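Local coordinates for PG_0823 protein (Porphyromonas gingivalis, PDB 2FSW), which probably binds DNA as a winged helix-turn-helix transcriptional regulator of the HxlR family, at residues 40-44 against 56-60. Sequence-based numbering, arbitrary orientation. Where two conformers were deposited one is given.
Sequences RYGEL and LIDEL
The closest approach between residues 40-44 and 56-60 is that of Tyr-41 and Leu-56, with Leu-56 CD1 lying 3.3 Å from Tyr-41 CE1. The same methyl is also 3.6 Å from Tyr-41 CZ, so it approaches the ring obliquely, close to the CE1-CZ bond. The two side chains run past each other in opposite directions. A chi1 of 173°, which sets CG opposite the backbone N, carries the tyrosine ring across to residues 56-60, although the bond from CA to CB points neither toward nor away from them. Leu-60 reaches the same CD1-CE1 side of the ring from another direction: its CD1 sits at the edge, near the ring plane, 3.7 Å from Tyr-41 CD1. Farther out, Ile-57 CG2 touches the phenol end, 3.7 Å from Tyr-41 OH, while the rest of that side chain leads away. The hydroxyl has its polar partner in Glu-53, one turn before Leu-56 on the same helix, and this hydrogen bond ties the far end of the ring to the helix it packs on.

Helices 41-47 and 53-65, joined by a short linker, are consistent with the helix-turn-helix of a winged-helix domain, the later one in the position of the recognition helix. The contact therefore lies inside the motif, where three of the five touching residues are buried. Leu-44, one turn on from Tyr-41, makes the second apolar meeting: its CD1 meets Leu-60 CD2 tip to tip at 3.6 Å, whereas Leu-56 CD2 stays more loosely placed, 4.2 Å from Leu-44 CD1. Leu-56 thus spreads its two methyls between Tyr-41 and Leu-44, and so does Leu-60. Helix 27-34 continues the apolar layer through Ile-30, which touches Leu-56, while Val-81 and Tyr-83 of strand 80-85 pack on Tyr-41 and Leu-60 respectively.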
ATOM      1  N   ARG B  40     -11.243   0.793  20.910  0.50 64.45           N
ATOM      2  CA  ARG B  40     -11.464   2.192  21.265  0.50 64.17           C
ATOM      3  C   ARG B  40     -10.461   3.072  20.539  0.50 64.25           C
ATOM      4  O   ARG B  40      -9.327   2.656  20.313  0.50 64.38           O
ATOM      5  CB  ARG B  40     -11.304   2.397  22.774  0.50 63.81           C
ATOM      6  CG  ARG B  40     -12.608   2.569  23.546  0.50 63.06           C
ATOM      7  CD  ARG B  40     -12.445   3.570  24.697  0.50 60.49           C
ATOM      8  NE  ARG B  40     -12.090   4.910  24.212  0.50 58.31           N
ATOM      9  CZ  ARG B  40     -10.882   5.456  24.300  0.50 56.11           C
ATOM     10  NH1 ARG B  40      -9.885   4.798  24.878  0.50 55.81           N
ATOM     11  NH2 ARG B  40     -10.673   6.668  23.810  0.50 54.79           N
ATOM     12  N   TYR B  41     -10.883   4.281  20.181  1.00 64.39           N
ATOM     13  CA  TYR B  41      -9.997   5.282  19.576  1.00 64.83           C
ATOM     14  C   TYR B  41      -8.629   5.388  20.263  1.00 64.93           C
ATOM     15  O   TYR B  41      -7.598   5.383  19.601  1.00 65.00           O
ATOM     16  CB  TYR B  41     -10.665   6.666  19.614  1.00 65.43           C
ATOM     17  CG  TYR B  41      -9.752   7.774  19.164  1.00 65.03           C
ATOM     18  CD1 TYR B  41      -9.688   8.139  17.822  1.00 65.51           C
ATOM     19  CD2 TYR B  41      -8.928   8.437  20.071  1.00 65.31           C
ATOM     20  CE1 TYR B  41      -8.837   9.146  17.394  1.00 65.47           C
ATOM     21  CE2 TYR B  41      -8.070   9.443  19.655  1.00 64.91           C
ATOM     22  CZ  TYR B  41      -8.034   9.790  18.314  1.00 65.23           C
ATOM     23  OH  TYR B  41      -7.194  10.783  17.884  1.00 66.47           O
ATOM     24  N   GLY B  42      -8.642   5.508  21.591  1.00 65.22           N
ATOM     25  CA  GLY B  42      -7.425   5.700  22.377  1.00 65.02           C
ATOM     26  C   GLY B  42      -6.475   4.519  22.313  1.00 65.05           C
ATOM     27  O   GLY B  42      -5.265   4.707  22.247  1.00 64.72           O
ATOM     28  N   GLU B  43      -7.028   3.305  22.353  1.00 65.26           N
ATOM     29  CA  GLU B  43      -6.237   2.084  22.185  1.00 65.99           C
ATOM     30  C   GLU B  43      -5.610   2.041  20.786  1.00 65.62           C
ATOM     31  O   GLU B  43      -4.440   1.672  20.639  1.00 65.42           O
ATOM     32  CB  GLU B  43      -7.101   0.840  22.404  1.00 65.88           C
ATOM     33  CG  GLU B  43      -7.311   0.439  23.851  1.00 67.21           C
ATOM     34  CD  GLU B  43      -8.350  -0.674  24.019  1.00 67.61           C
ATOM     35  OE1 GLU B  43      -8.943  -1.139  23.009  1.00 69.25           O
ATOM     36  OE2 GLU B  43      -8.583  -1.080  25.181  1.00 70.16           O
ATOM     37  N   LEU B  44      -6.395   2.441  19.782  1.00 65.66           N
ATOM     38  CA  LEU B  44      -5.970   2.448  18.376  1.00 65.77           C
ATOM     39  C   LEU B  44      -4.789   3.397  18.213  1.00 65.91           C
ATOM     40  O   LEU B  44      -3.761   3.024  17.651  1.00 65.50           O
ATOM     41  CB  LEU B  44      -7.128   2.868  17.457  1.00 65.44           C
ATOM     42  CG  LEU B  44      -7.331   2.259  16.053  1.00 66.44           C
ATOM     43  CD1 LEU B  44      -8.096   3.235  15.151  1.00 64.93           C
ATOM     44  CD2 LEU B  44      -6.043   1.791  15.367  1.00 64.66           C
ATOM     45  N   LEU B  56      -4.730  10.547  12.429  1.00 65.66           N
ATOM     46  CA  LEU B  56      -5.661   9.477  12.829  1.00 65.43           C
ATOM     47  C   LEU B  56      -7.126   9.724  12.455  1.00 65.36           C
ATOM     48  O   LEU B  56      -7.768   8.841  11.889  1.00 65.29           O
ATOM     49  CB  LEU B  56      -5.561   9.156  14.328  1.00 65.16           C
ATOM     50  CG  LEU B  56      -5.550   7.690  14.817  1.00 65.78           C
ATOM     51  CD1 LEU B  56      -6.300   7.525  16.130  1.00 64.34           C
ATOM     52  CD2 LEU B  56      -6.063   6.638  13.795  1.00 65.41           C
ATOM     53  N   ILE B  57      -7.650  10.913  12.754  1.00 65.64           N
ATOM     54  CA  ILE B  57      -9.092  11.158  12.575  1.00 65.60           C
ATOM     55  C   ILE B  57      -9.511  11.470  11.135  1.00 65.17           C
ATOM     56  O   ILE B  57     -10.655  11.212  10.754  1.00 65.14           O
ATOM     57  CB  ILE B  57      -9.689  12.207  13.572  1.00 65.71           C
ATOM     58  CG1 ILE B  57      -9.805  13.615  12.959  1.00 66.18           C
ATOM     59  CG2 ILE B  57      -8.967  12.189  14.915  1.00 66.76           C
ATOM     60  CD1 ILE B  57      -8.506  14.360  12.762  1.00 67.58           C
ATOM     61  N   ASP B  58      -8.599  12.042  10.351  1.00 64.83           N
ATOM     62  CA  ASP B  58      -8.843  12.222   8.923  1.00 64.49           C
ATOM     63  C   ASP B  58      -8.861  10.841   8.262  1.00 63.89           C
ATOM     64  O   ASP B  58      -9.715  10.550   7.422  1.00 63.53           O
ATOM     65  CB  ASP B  58      -7.780  13.121   8.287  1.00 64.44           C
ATOM     66  CG  ASP B  58      -7.828  14.554   8.804  1.00 65.92           C
ATOM     67  OD1 ASP B  58      -6.816  15.262   8.611  1.00 67.13           O
ATOM     68  OD2 ASP B  58      -8.857  14.985   9.390  1.00 65.57           O
ATOM     69  N   GLU B  59      -7.933   9.988   8.681  1.00 63.58           N
ATOM     70  CA  GLU B  59      -7.852   8.613   8.183  1.00 63.43           C
ATOM     71  C   GLU B  59      -9.050   7.773   8.649  1.00 62.75           C
ATOM     72  O   GLU B  59      -9.657   7.061   7.857  1.00 62.39           O
ATOM     73  CB  GLU B  59      -6.519   7.981   8.586  1.00 63.46           C
ATOM     74  CG  GLU B  59      -6.139   6.751   7.787  1.00 65.34           C
ATOM     75  CD  GLU B  59      -5.756   7.065   6.360  1.00 66.59           C
ATOM     76  OE1 GLU B  59      -4.783   7.827   6.147  1.00 66.83           O
ATOM     77  OE2 GLU B  59      -6.426   6.531   5.452  1.00 67.48           O
ATOM     78  N   LEU B  60      -9.410   7.884   9.925  1.00 62.72           N
ATOM     79  CA  LEU B  60     -10.633   7.251  10.435  1.00 62.55           C
ATOM     80  C   LEU B  60     -11.886   7.710   9.682  1.00 62.51           C
ATOM     81  O   LEU B  60     -12.755   6.892   9.386  1.00 62.74           O
ATOM     82  CB  LEU B  60     -10.794   7.463  11.947  1.00 62.22           C
ATOM     83  CG  LEU B  60      -9.866   6.647  12.867  1.00 62.11           C
ATOM     84  CD1 LEU B  60      -9.957   7.124  14.323  1.00 60.83           C
ATOM     85  CD2 LEU B  60     -10.092   5.128  12.763  1.00 59.44           C
TER